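Local coordinates for protein DR2417 (Deinococcus radiodurans, PDB 4XWW) that degrades RNA from the 5' end and probably helps to mature it, perhaps also cutting internally, using a two-metal centre of the metallo-beta-lactamase type, at residues L108-A113 / T283-P288; C150-I155 / A186-D191; S154-A159 / Q248-Q253; D179-T184 / S221-A226. One frame throughout, in Å; residues are numbered along the deposited sequence.

Contact 1. Residues L108-A113 / T283-P288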
loop_
_atom_site.group_PDB
_atom_site.type_symbol
_atom_site.label_atom_id
_atom_site.label_comp_id
_atom_site.label_asym_id
_atom_site.label_seq_id
_atom_site.Cartn_x
_atom_site.Cartn_y
_atom_site.Cartn_z
ATOM N N LEU A 108 22.162 -17.637 19.844
ATOM C CA LEU A 108 22.671 -18.783 19.075
ATOM C C LEU A 108 23.656 -18.336 17.974
ATOM O O LEU A 108 23.740 -17.147 17.675
ATOM C CB LEU A 108 21.494 -19.583 18.511
ATOM C CG LEU A 108 20.947 -20.524 19.588
ATOM C CD1 LEU A 108 19.758 -19.914 20.293
ATOM C CD2 LEU A 108 20.617 -21.906 19.028
ATOM N N PRO A 109 24.434 -19.274 17.398
ATOM C CA PRO A 109 25.566 -18.839 16.563
ATOM C C PRO A 109 25.230 -17.935 15.359
ATOM O O PRO A 109 25.970 -16.974 15.153
ATOM C CB PRO A 109 26.158 -20.163 16.075
ATOM C CG PRO A 109 25.800 -21.132 17.116
ATOM C CD PRO A 109 24.440 -20.737 17.585
ATOM N N LEU A 110 24.192 -18.220 14.576
ATOM C CA LEU A 110 23.903 -17.347 13.433
ATOM C C LEU A 110 23.489 -15.966 13.937
ATOM O O LEU A 110 23.887 -14.942 13.382
ATOM C CB LEU A 110 22.804 -17.935 12.529
ATOM C CG LEU A 110 22.390 -17.060 11.339
ATOM C CD1 LEU A 110 23.601 -16.778 10.414
ATOM C CD2 LEU A 110 21.253 -17.737 10.584
ATOM N N THR A 111 22.713 -15.948 15.018
ATOM C CA THR A 111 22.290 -14.688 15.626
ATOM C C THR A 111 23.505 -13.844 15.992
ATOM O O THR A 111 23.616 -12.683 15.593
ATOM C CB THR A 111 21.431 -14.935 16.879
ATOM O OG1 THR A 111 20.331 -15.786 16.532
ATOM C CG2 THR A 111 20.892 -13.621 17.425
ATOM N N LEU A 112 24.470 -14.438 16.684
ATOM C CA LEU A 112 25.645 -13.678 17.075
ATOM C C LEU A 112 26.517 -13.288 15.883
ATOM O O LEU A 112 27.143 -12.224 15.892
ATOM C CB LEU A 112 26.483 -14.473 18.107
ATOM C CG LEU A 112 25.746 -14.803 19.412
ATOM C CD1 LEU A 112 26.728 -15.409 20.446
ATOM C CD2 LEU A 112 25.124 -13.569 20.016
ATOM N N ALA A 113 26.589 -14.147 14.869
ATOM C CA ALA A 113 27.408 -13.820 13.707
ATOM C C ALA A 113 26.851 -12.561 13.017
ATOM O O ALA A 113 27.607 -11.658 12.630
ATOM C CB ALA A 113 27.470 -14.989 12.740
ATOM N N THR A 283 28.324 -20.605 9.849
ATOM C CA THR A 283 27.712 -21.216 11.023
ATOM C C THR A 283 27.069 -22.551 10.678
ATOM O O THR A 283 26.290 -23.100 11.456
ATOM C CB THR A 283 26.672 -20.279 11.669
ATOM O OG1 THR A 283 25.806 -19.764 10.657
ATOM C CG2 THR A 283 27.380 -19.109 12.359
ATOM N N GLY A 284 27.400 -23.068 9.501
ATOM C CA GLY A 284 26.996 -24.407 9.112
ATOM C C GLY A 284 25.566 -24.621 8.651
ATOM O O GLY A 284 25.137 -25.762 8.476
ATOM N N HIS A 285 24.820 -23.539 8.436
ATOM C CA HIS A 285 23.423 -23.673 8.036
ATOM C C HIS A 285 23.233 -23.735 6.531
ATOM O O HIS A 285 22.188 -24.156 6.058
ATOM C CB HIS A 285 22.591 -22.521 8.609
ATOM C CG HIS A 285 22.604 -22.483 10.100
ATOM N ND1 HIS A 285 21.945 -23.410 10.873
ATOM C CD2 HIS A 285 23.214 -21.634 10.969
ATOM C CE1 HIS A 285 22.149 -23.147 12.153
ATOM N NE2 HIS A 285 22.911 -22.067 12.234
ATOM N N MET A 286 24.250 -23.314 5.792
ATOM C CA MET A 286 24.181 -23.337 4.334
ATOM C C MET A 286 25.371 -24.088 3.772
ATOM O O MET A 286 26.513 -23.786 4.109
ATOM C CB MET A 286 24.135 -21.926 3.761
ATOM C CG MET A 286 23.808 -21.883 2.263
ATOM S SD MET A 286 23.847 -20.210 1.590
ATOM C CE MET A 286 22.288 -19.564 2.240
ATOM N N ASN A 287 25.088 -25.054 2.902
ATOM C CA ASN A 287 26.108 -25.907 2.320
ATOM C C ASN A 287 25.829 -26.129 0.836
ATOM O O ASN A 287 25.106 -27.042 0.461
ATOM C CB ASN A 287 26.166 -27.243 3.067
ATOM C CG ASN A 287 26.448 -27.068 4.549
ATOM O OD1 ASN A 287 27.602 -26.912 4.951
ATOM N ND2 ASN A 287 25.397 -27.088 5.369
ATOM N N PRO A 288 26.386 -25.266 -0.012
ATOM C CA PRO A 288 26.140 -25.373 -1.451
ATOM C C PRO A 288 26.755 -26.659 -1.987
ATOM O O PRO A 288 27.934 -26.907 -1.752
ATOM C CB PRO A 288 26.837 -24.135 -2.036
ATOM C CG PRO A 288 27.076 -23.227 -0.868
ATOM C CD PRO A 288 27.218 -24.104 0.329
#
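L110, in the first turn of helix 109-122, meets T283 and H285 along much of its side chain. Its CB lies 4.0 Å from H285 CD2, approaching the imidazole obliquely, and is also close to the threonine hydroxyl. CG stands anti to the backbone N (chi1 177°), which carries the branch point outward from the helix and brings CD1 to 3.7 Å from T283 OG1; the two side chains cross at about a right angle. CD2, the other tip, turns to I155 and comes within 3.9 Å of its CG1. A branched aliphatic residue suits the place because each methyl serves a different neighbour. T283 belongs to the end of helix 271-282, which closes in a Schellman motif: H285 N reaches back to A280 O and G284 N to Q281 O, with G284 as the C-prime residue at a positive phi of 78°, a conformation glycine adopts readily. Here helix 109-122 of the metallo-beta-lactamase part meets the end of a beta-CASP helix. T283 divides its branches by polarity. OG1 is hydrogen-bonded to A279 O, back in its own helix, so it meets L110 simply as a neighbour in van der Waals contact. CG2 rests against the other helix, 3.8 Å from P109 O and 4.1 Å from both P109 CB and A113 CB; the small alanine lets the threonine methyl come close. H285 carries T283 O 3.4 Å above one ring face, offset toward the rim, while its NE2 makes a weak hydrogen bond to D157 OD2, the same oxygen that accepts from L110 N.

Contact 2. Residues C150-I155 / A186-D191. With ZN (zinc ion), chain E.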
loop_
_atom_site.group_PDB
_atom_site.type_symbol
_atom_site.label_atom_id
_atom_site.label_comp_id
_atom_site.label_asym_id
_atom_site.label_seq_id
_atom_site.Cartn_x
_atom_site.Cartn_y
_atom_site.Cartn_z
ATOM N N CYS A 150 14.395 -24.785 20.867
ATOM C CA CYS A 150 14.264 -24.564 19.434
ATOM C C CYS A 150 12.824 -24.330 19.008
ATOM O O CYS A 150 11.934 -25.077 19.381
ATOM C CB CYS A 150 14.837 -25.763 18.682
ATOM S SG CYS A 150 14.752 -25.574 16.891
ATOM N N MET A 151 12.601 -23.287 18.210
ATOM C CA MET A 151 11.334 -23.156 17.485
ATOM C C MET A 151 11.629 -22.864 16.017
ATOM O O MET A 151 12.411 -21.976 15.705
ATOM C CB MET A 151 10.449 -22.052 18.079
ATOM C CG MET A 151 10.092 -22.301 19.569
ATOM S SD MET A 151 8.924 -23.671 19.712
ATOM C CE MET A 151 7.451 -22.864 19.152
ATOM N N THR A 152 11.010 -23.618 15.117
ATOM C CA THR A 152 11.184 -23.326 13.699
ATOM C C THR A 152 10.650 -21.937 13.345
ATOM O O THR A 152 9.690 -21.443 13.938
ATOM C CB THR A 152 10.488 -24.369 12.799
ATOM O OG1 THR A 152 9.171 -24.640 13.299
ATOM C CG2 THR A 152 11.271 -25.656 12.760
ATOM N N HIS A 153 11.310 -21.326 12.371
ATOM C CA HIS A 153 11.016 -19.966 11.919
ATOM C C HIS A 153 11.646 -19.846 10.531
ATOM O O HIS A 153 12.132 -20.835 9.982
ATOM C CB HIS A 153 11.582 -18.950 12.936
ATOM C CG HIS A 153 11.124 -17.533 12.740
ATOM N ND1 HIS A 153 9.907 -17.199 12.169
ATOM C CD2 HIS A 153 11.734 -16.360 13.042
ATOM C CE1 HIS A 153 9.792 -15.882 12.132
ATOM N NE2 HIS A 153 10.891 -15.352 12.630
ATOM N N SER A 154 11.659 -18.640 9.981
ATOM C CA SER A 154 12.120 -18.405 8.617
ATOM C C SER A 154 13.610 -18.052 8.566
ATOM O O SER A 154 14.124 -17.652 7.511
ATOM C CB SER A 154 11.303 -17.280 8.001
ATOM O OG SER A 154 11.182 -16.240 8.959
ATOM N N ILE A 155 14.278 -18.167 9.717
ATOM C CA ILE A 155 15.738 -18.021 9.809
ATOM C C ILE A 155 16.233 -19.105 10.786
ATOM O O ILE A 155 15.514 -19.461 11.714
ATOM C CB ILE A 155 16.149 -16.589 10.281
ATOM C CG1 ILE A 155 17.651 -16.332 10.067
ATOM C CG2 ILE A 155 15.786 -16.365 11.762
ATOM C CD1 ILE A 155 18.099 -14.912 10.437
ATOM N N ALA A 186 18.551 -31.637 8.091
ATOM C CA ALA A 186 19.378 -31.422 9.281
ATOM C C ALA A 186 18.658 -31.779 10.581
ATOM O O ALA A 186 19.180 -31.536 11.667
ATOM C CB ALA A 186 19.863 -29.988 9.326
ATOM N N GLY A 187 17.469 -32.361 10.462
ATOM C CA GLY A 187 16.706 -32.788 11.618
ATOM C C GLY A 187 16.092 -31.656 12.432
ATOM O O GLY A 187 15.620 -31.878 13.536
ATOM N N ILE A 188 16.077 -30.444 11.893
ATOM C CA ILE A 188 15.563 -29.312 12.651
ATOM C C ILE A 188 14.063 -29.418 12.878
ATOM O O ILE A 188 13.293 -29.551 11.924
ATOM C CB ILE A 188 15.861 -27.985 11.949
ATOM C CG1 ILE A 188 17.372 -27.826 11.799
ATOM C CG2 ILE A 188 15.290 -26.830 12.772
ATOM C CD1 ILE A 188 17.773 -26.790 10.788
ATOM N N VAL A 189 13.649 -29.356 14.143
ATOM C CA VAL A 189 12.223 -29.344 14.494
ATOM C C VAL A 189 11.978 -28.534 15.762
ATOM O O VAL A 189 12.874 -28.400 16.611
ATOM C CB VAL A 189 11.619 -30.776 14.724
ATOM C CG1 VAL A 189 11.636 -31.601 13.458
ATOM C CG2 VAL A 189 12.304 -31.523 15.925
ATOM N N SER A 190 10.768 -27.994 15.894
ATOM C CA SER A 190 10.413 -27.276 17.116
ATOM C C SER A 190 10.428 -28.224 18.319
ATOM O O SER A 190 10.015 -29.368 18.227
ATOM C CB SER A 190 9.042 -26.603 16.998
ATOM O OG SER A 190 9.035 -25.651 15.949
ATOM N N ASP A 191 10.899 -27.725 19.446
ATOM C CA ASP A 191 10.967 -28.545 20.654
ATOM C C ASP A 191 9.616 -28.617 21.381
ATOM O O ASP A 191 9.457 -28.087 22.482
ATOM C CB ASP A 191 12.055 -28.011 21.589
ATOM C CG ASP A 191 12.521 -29.056 22.587
ATOM O OD1 ASP A 191 11.789 -30.055 22.782
ATOM O OD2 ASP A 191 13.616 -28.879 23.171
HETATM ZN ZN ZN E . 11.638 -13.360 12.984
HETATM O O HOH W 1 15.305 -27.230 21.947
HETATM O O HOH W 2 10.130 -12.293 13.241
#
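C150-I155 and A186-D191 meet as two irregular chains, extended where C150-T152 faces I188-S190, with the CA atoms of M151 and S190 4.2 Å apart. The backbone bond between them runs from D191 N to C150 O, at 2.8 Å and almost straight (173°), with the donor tilted 28° from the carbonyl plane. The next link uses a side chain: T152 N donates to S190 OG over 3.0 Å, the serine hydroxyl standing in for a carbonyl. A water adds a further bridge, accepting from C150 N and donating to D191 OD2, while D191 OD1 caps helix 192-201 at R194 N. Sulfur and carbon atoms fill in: C150 SG touches I188 CG2 at 4.3 Å, and M151, bent at chi2 and chi3, lays SD 4.0 Å from S190 CB. T152 OG1 is hydrogen-bonded to K177 O and D179 N, tying in that loop. Immediately beyond T152, H153 NE2 binds a zinc ion at 2.2 Å, together with H84, H86 and a water; its ND1 is hydrogen-bonded to G380 O. The bonds of C150 and T152 thus fix the backbone just before a metal ligand, while G380 O probably acts as second-shell partner, setting the ring's rotation.

Contact 3. Residues S154-A159 / Q248-Q253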
loop_
_atom_site.group_PDB
_atom_site.type_symbol
_atom_site.label_atom_id
_atom_site.label_comp_id
_atom_site.label_asym_id
_atom_site.label_seq_id
_atom_site.Cartn_x
_atom_site.Cartn_y
_atom_site.Cartn_z
ATOM N N SER A 154 11.659 -18.640 9.981
ATOM C CA SER A 154 12.120 -18.405 8.617
ATOM C C SER A 154 13.610 -18.052 8.566
ATOM O O SER A 154 14.124 -17.652 7.511
ATOM C CB SER A 154 11.303 -17.280 8.001
ATOM O OG SER A 154 11.182 -16.240 8.959
ATOM N N ILE A 155 14.278 -18.167 9.717
ATOM C CA ILE A 155 15.738 -18.021 9.809
ATOM C C ILE A 155 16.233 -19.105 10.786
ATOM O O ILE A 155 15.514 -19.461 11.714
ATOM C CB ILE A 155 16.149 -16.589 10.281
ATOM C CG1 ILE A 155 17.651 -16.332 10.067
ATOM C CG2 ILE A 155 15.786 -16.365 11.762
ATOM C CD1 ILE A 155 18.099 -14.912 10.437
ATOM N N PRO A 156 17.429 -19.675 10.553
ATOM C CA PRO A 156 17.974 -20.669 11.492
ATOM C C PRO A 156 18.341 -20.077 12.861
ATOM O O PRO A 156 18.401 -18.842 13.006
ATOM C CB PRO A 156 19.242 -21.177 10.778
ATOM C CG PRO A 156 19.022 -20.877 9.341
ATOM C CD PRO A 156 18.209 -19.608 9.300
ATOM N N ASP A 157 18.586 -20.951 13.833
ATOM C CA ASP A 157 19.081 -20.555 15.148
ATOM C C ASP A 157 18.089 -19.608 15.810
ATOM O O ASP A 157 18.464 -18.590 16.388
ATOM C CB ASP A 157 20.465 -19.919 15.041
ATOM C CG ASP A 157 21.590 -20.952 14.971
ATOM O OD1 ASP A 157 21.339 -22.152 15.248
ATOM O OD2 ASP A 157 22.729 -20.554 14.643
ATOM N N ASN A 158 16.819 -19.980 15.691
ATOM C CA ASN A 158 15.704 -19.260 16.287
ATOM C C ASN A 158 15.255 -19.936 17.567
ATOM O O ASN A 158 15.008 -21.142 17.584
ATOM C CB ASN A 158 14.541 -19.203 15.305
ATOM C CG ASN A 158 13.377 -18.434 15.848
ATOM O OD1 ASN A 158 13.400 -17.210 15.870
ATOM N ND2 ASN A 158 12.339 -19.144 16.283
ATOM N N ALA A 159 15.160 -19.174 18.649
ATOM C CA ALA A 159 14.813 -19.773 19.928
ATOM C C ALA A 159 13.585 -19.158 20.536
ATOM O O ALA A 159 13.305 -17.972 20.355
ATOM C CB ALA A 159 15.981 -19.652 20.930
ATOM N N GLN A 248 16.380 -16.061 4.280
ATOM C CA GLN A 248 15.576 -17.278 4.312
ATOM C C GLN A 248 16.492 -18.434 3.977
ATOM O O GLN A 248 16.440 -18.997 2.883
ATOM C CB GLN A 248 14.394 -17.233 3.335
ATOM C CG GLN A 248 13.039 -17.562 3.992
ATOM C CD GLN A 248 12.933 -18.962 4.634
ATOM O OE1 GLN A 248 13.913 -19.715 4.756
ATOM N NE2 GLN A 248 11.723 -19.301 5.064
ATOM N N VAL A 249 17.339 -18.778 4.937
ATOM C CA VAL A 249 18.369 -19.772 4.704
ATOM C C VAL A 249 17.807 -21.141 4.355
ATOM O O VAL A 249 18.357 -21.801 3.480
ATOM C CB VAL A 249 19.303 -19.913 5.930
ATOM C CG1 VAL A 249 20.404 -20.901 5.618
ATOM C CG2 VAL A 249 19.899 -18.540 6.298
ATOM N N TYR A 250 16.737 -21.583 5.023
ATOM C CA TYR A 250 16.163 -22.884 4.648
ATOM C C TYR A 250 15.696 -22.911 3.189
ATOM O O TYR A 250 16.018 -23.835 2.439
ATOM C CB TYR A 250 14.977 -23.260 5.529
ATOM C CG TYR A 250 15.279 -23.330 7.000
ATOM C CD1 TYR A 250 16.472 -23.885 7.477
ATOM C CD2 TYR A 250 14.363 -22.850 7.919
ATOM C CE1 TYR A 250 16.731 -23.941 8.862
ATOM C CE2 TYR A 250 14.604 -22.910 9.273
ATOM C CZ TYR A 250 15.777 -23.451 9.741
ATOM O OH TYR A 250 15.971 -23.475 11.102
ATOM N N ARG A 251 14.886 -21.922 2.828
ATOM C CA ARG A 251 14.404 -21.740 1.450
ATOM C C ARG A 251 15.553 -21.762 0.438
ATOM O O ARG A 251 15.513 -22.496 -0.565
ATOM C CB ARG A 251 13.634 -20.422 1.353
ATOM C CG ARG A 251 12.950 -20.120 -0.012
ATOM C CD ARG A 251 11.583 -20.800 -0.169
ATOM N NE ARG A 251 10.697 -20.569 0.967
ATOM C CZ ARG A 251 9.932 -19.494 1.149
ATOM N NH1 ARG A 251 9.891 -18.512 0.228
ATOM N NH2 ARG A 251 9.176 -19.426 2.249
ATOM N N ILE A 252 16.574 -20.952 0.693
ATOM C CA ILE A 252 17.691 -20.863 -0.233
ATOM C C ILE A 252 18.465 -22.181 -0.292
ATOM O O ILE A 252 18.831 -22.636 -1.370
ATOM C CB ILE A 252 18.624 -19.704 0.133
ATOM C CG1 ILE A 252 17.858 -18.384 -0.025
ATOM C CG2 ILE A 252 19.831 -19.707 -0.780
ATOM C CD1 ILE A 252 18.565 -17.154 0.544
ATOM N N GLN A 253 18.706 -22.812 0.851
ATOM C CA GLN A 253 19.427 -24.089 0.822
ATOM C C GLN A 253 18.651 -25.119 0.002
ATOM O O GLN A 253 19.221 -25.833 -0.827
ATOM C CB GLN A 253 19.664 -24.641 2.229
ATOM C CG GLN A 253 20.322 -26.025 2.216
ATOM C CD GLN A 253 21.778 -25.984 1.767
ATOM O OE1 GLN A 253 22.525 -25.072 2.123
ATOM N NE2 GLN A 253 22.197 -26.998 1.009
HETATM O O HOH W 3 14.377 -21.862 12.462
HETATM O O HOH W 4 17.818 -23.750 13.252
#
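Apolar packing joins P156 to V249 and Y250 in the first turn of helix 249-261. P156 CG lies 3.6 Å from V249 CB, the two side chains crossing at about a right angle, and 3.9 Å from Y250 CE1, which it meets obliquely as proline and tyrosine slide past each other in opposite directions. A rigid, compact proline ring fits this wedge between a branched aliphatic and an aromatic. With Y250 CG placed anti to its carbonyl carbon (chi1 -58°), the phenol runs alongside the loop and its hydroxyl comes to 3.5 Å from P156 CA. Polar contact here passes through water. One water lies within hydrogen-bonding distance of I155 O and 2.6 Å from Y250 OH; a second, 2.8 Å from the same hydroxyl, accepts from D157 N. In the fold, this buried meeting sets a loop of the metallo-beta-lactamase domain against the start of a beta-CASP helix, at the edge of the RNA-binding cleft: S154 binds UMP in a structure of this protein. A CA-H...O contact and van der Waals contact of an amide serve the end of the loop nearest the zinc site. S154 O receives the CA-H of Q248 almost in line (178° at H), and the glutamine amide folds beside it, its NE2 3.6 Å from S154 CB. Helix capping accounts for that fold. Q248 is the N-cap residue, and its chain, bent at chi2, returns OE1 to accept from R251 N at 3.1 Å, the donor standing 52° out of the amide carbonyl plane. Glutamine has the length to curl back in this way while still lining the loop.

Contact 4. Residues D179-T184 / S221-A226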
loop_
_atom_site.group_PDB
_atom_site.type_symbol
_atom_site.label_atom_id
_atom_site.label_comp_id
_atom_site.label_asym_id
_atom_site.label_seq_id
_atom_site.Cartn_x
_atom_site.Cartn_y
_atom_site.Cartn_z
ATOM N N ASP A 179 6.915 -26.022 11.886
ATOM C CA ASP A 179 7.209 -26.716 10.637
ATOM C C ASP A 179 7.720 -28.118 10.909
ATOM O O ASP A 179 8.768 -28.294 11.545
ATOM C CB ASP A 179 8.231 -25.926 9.822
ATOM C CG ASP A 179 8.246 -26.333 8.351
ATOM O OD1 ASP A 179 7.994 -27.513 8.043
ATOM O OD2 ASP A 179 8.523 -25.463 7.506
ATOM N N PRO A 180 6.989 -29.129 10.434
ATOM C CA PRO A 180 7.431 -30.503 10.718
ATOM C C PRO A 180 8.702 -30.912 9.959
ATOM O O PRO A 180 9.336 -31.898 10.338
ATOM C CB PRO A 180 6.231 -31.363 10.283
ATOM C CG PRO A 180 5.403 -30.501 9.426
ATOM C CD PRO A 180 5.646 -29.076 9.828
ATOM N N ASP A 181 9.069 -30.161 8.924
ATOM C CA ASP A 181 10.258 -30.488 8.138
ATOM C C ASP A 181 10.667 -29.295 7.279
ATOM O O ASP A 181 10.046 -29.032 6.255
ATOM C CB ASP A 181 9.995 -31.717 7.260
ATOM C CG ASP A 181 11.198 -32.091 6.398
ATOM O OD1 ASP A 181 12.312 -31.567 6.641
ATOM O OD2 ASP A 181 11.016 -32.928 5.487
ATOM N N VAL A 182 11.698 -28.568 7.694
ATOM C CA VAL A 182 12.123 -27.403 6.916
ATOM C C VAL A 182 12.852 -27.840 5.647
ATOM O O VAL A 182 13.116 -27.021 4.771
ATOM C CB VAL A 182 13.004 -26.443 7.731
ATOM C CG1 VAL A 182 12.159 -25.752 8.794
ATOM C CG2 VAL A 182 14.178 -27.175 8.376
ATOM N N GLY A 183 13.158 -29.131 5.546
ATOM C CA GLY A 183 13.546 -29.713 4.266
ATOM C C GLY A 183 15.036 -29.827 3.997
ATOM O O GLY A 183 15.453 -30.359 2.971
ATOM N N THR A 184 15.846 -29.360 4.937
ATOM C CA THR A 184 17.278 -29.237 4.707
ATOM C C THR A 184 18.051 -30.470 5.170
ATOM O O THR A 184 19.274 -30.490 5.105
ATOM C CB THR A 184 17.848 -28.003 5.412
ATOM O OG1 THR A 184 17.567 -28.089 6.815
ATOM C CG2 THR A 184 17.233 -26.731 4.833
ATOM N N SER A 221 4.538 -26.049 5.119
ATOM C CA SER A 221 5.913 -26.460 5.402
ATOM C C SER A 221 6.909 -26.017 4.331
ATOM O O SER A 221 6.574 -26.027 3.131
ATOM C CB SER A 221 5.966 -27.981 5.523
ATOM O OG SER A 221 7.283 -28.436 5.694
ATOM N N GLU A 222 8.140 -25.695 4.735
ATOM C CA GLU A 222 9.180 -25.421 3.743
ATOM C C GLU A 222 9.455 -26.637 2.853
ATOM O O GLU A 222 9.889 -26.483 1.705
ATOM C CB GLU A 222 10.471 -24.948 4.389
ATOM C CG GLU A 222 10.397 -23.529 4.932
ATOM C CD GLU A 222 10.221 -22.460 3.855
ATOM O OE1 GLU A 222 10.738 -22.635 2.728
ATOM O OE2 GLU A 222 9.577 -21.429 4.147
ATOM N N ALA A 223 9.162 -27.841 3.338
ATOM C CA ALA A 223 9.413 -29.002 2.496
ATOM C C ALA A 223 8.431 -29.021 1.317
ATOM O O ALA A 223 8.797 -29.405 0.212
ATOM C CB ALA A 223 9.340 -30.304 3.312
ATOM N N GLU A 224 7.198 -28.576 1.550
ATOM C CA GLU A 224 6.212 -28.506 0.480
ATOM C C GLU A 224 6.579 -27.418 -0.522
ATOM O O GLU A 224 6.479 -27.617 -1.729
ATOM C CB GLU A 224 4.809 -28.234 1.031
ATOM C CG GLU A 224 3.756 -28.302 -0.064
ATOM C CD GLU A 224 2.501 -27.519 0.250
ATOM O OE1 GLU A 224 2.187 -27.339 1.444
ATOM O OE2 GLU A 224 1.828 -27.091 -0.710
ATOM N N ILE A 225 6.992 -26.257 -0.017
ATOM C CA ILE A 225 7.424 -25.175 -0.908
ATOM C C ILE A 225 8.614 -25.637 -1.762
ATOM O O ILE A 225 8.664 -25.344 -2.944
ATOM C CB ILE A 225 7.821 -23.901 -0.119
ATOM C CG1 ILE A 225 6.674 -23.442 0.789
ATOM C CG2 ILE A 225 8.280 -22.783 -1.082
ATOM C CD1 ILE A 225 5.316 -23.284 0.095
ATOM N N ALA A 226 9.565 -26.360 -1.172
ATOM C CA ALA A 226 10.713 -26.870 -1.937
ATOM C C ALA A 226 10.269 -27.828 -3.045
ATOM O O ALA A 226 10.769 -27.759 -4.180
ATOM C CB ALA A 226 11.718 -27.562 -0.995
#
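D179 and S221 together close the N-terminus of helix 222-234, an N-cap whose facing loop holds two successive Asx turns. S221 OG donates to D179 OD1 at 2.6 Å, through the syn lone pair of the carboxylate oxygen, and itself accepts from A223 N at 3.1 Å, the capping bond proper. D179 OD2, also with its syn lone pair, takes E222 N at 2.8 Å in a nearly straight bond (173°). One carboxylate thus grips the serine hydroxyl and a first-turn amide at once, a pairing for which aspartate's short, two-pronged end is well suited; the helix end and the salt bridge from K177 to OD2 would both be expected to favour its negative charge. OD1 has a second donor, D181 N at 3.0 Å, arriving 35° out of the carboxylate plane and closing the first Asx turn. The second forms when D181 OD1 accepts from G183 N at 2.8 Å, again from above the plane. G183 has a phi of 96°, where a side chain would press on the preceding carbonyl oxygen, and its lack of one also lets the loop lie close to A223. D181 O adds only a weak bond from A223 N. E222 sends its carboxylate away to a salt bridge with R251, leaving its OE2 5.4 Å from D179 OD2, a like-charge approach that K177 and R251 probably ease. V182 O, hydrogen-bonded to N254 ND2 of the neighbouring helix 249-261, lies 3.4 Å from E222 CB.

How the contacts relate
Contacts 1 and 3 join the metallo-beta-lactamase and beta-CASP parts, with contacts 2 and 4 beside them; the four centres are 8 to 18 Å apart. Contacts 2 and 3 share S154 and I155 in the loop between strands 144-150 and 159-165. Contact 1 spans the longest stretch and encloses the others, while contacts 2 and 4 alternate along the chain. V182 of contact 4 packs its CG1 on T152 CG2 of contact 2 and on Y250 CD2 of contact 3, and Q253 on helix 249-261 links contact 3 to N287 of contact 1. The loop bearing the zinc ligand H153 is therefore directly joined to a beta-CASP helix, probably helping to hold the two parts in relation at the RNA site.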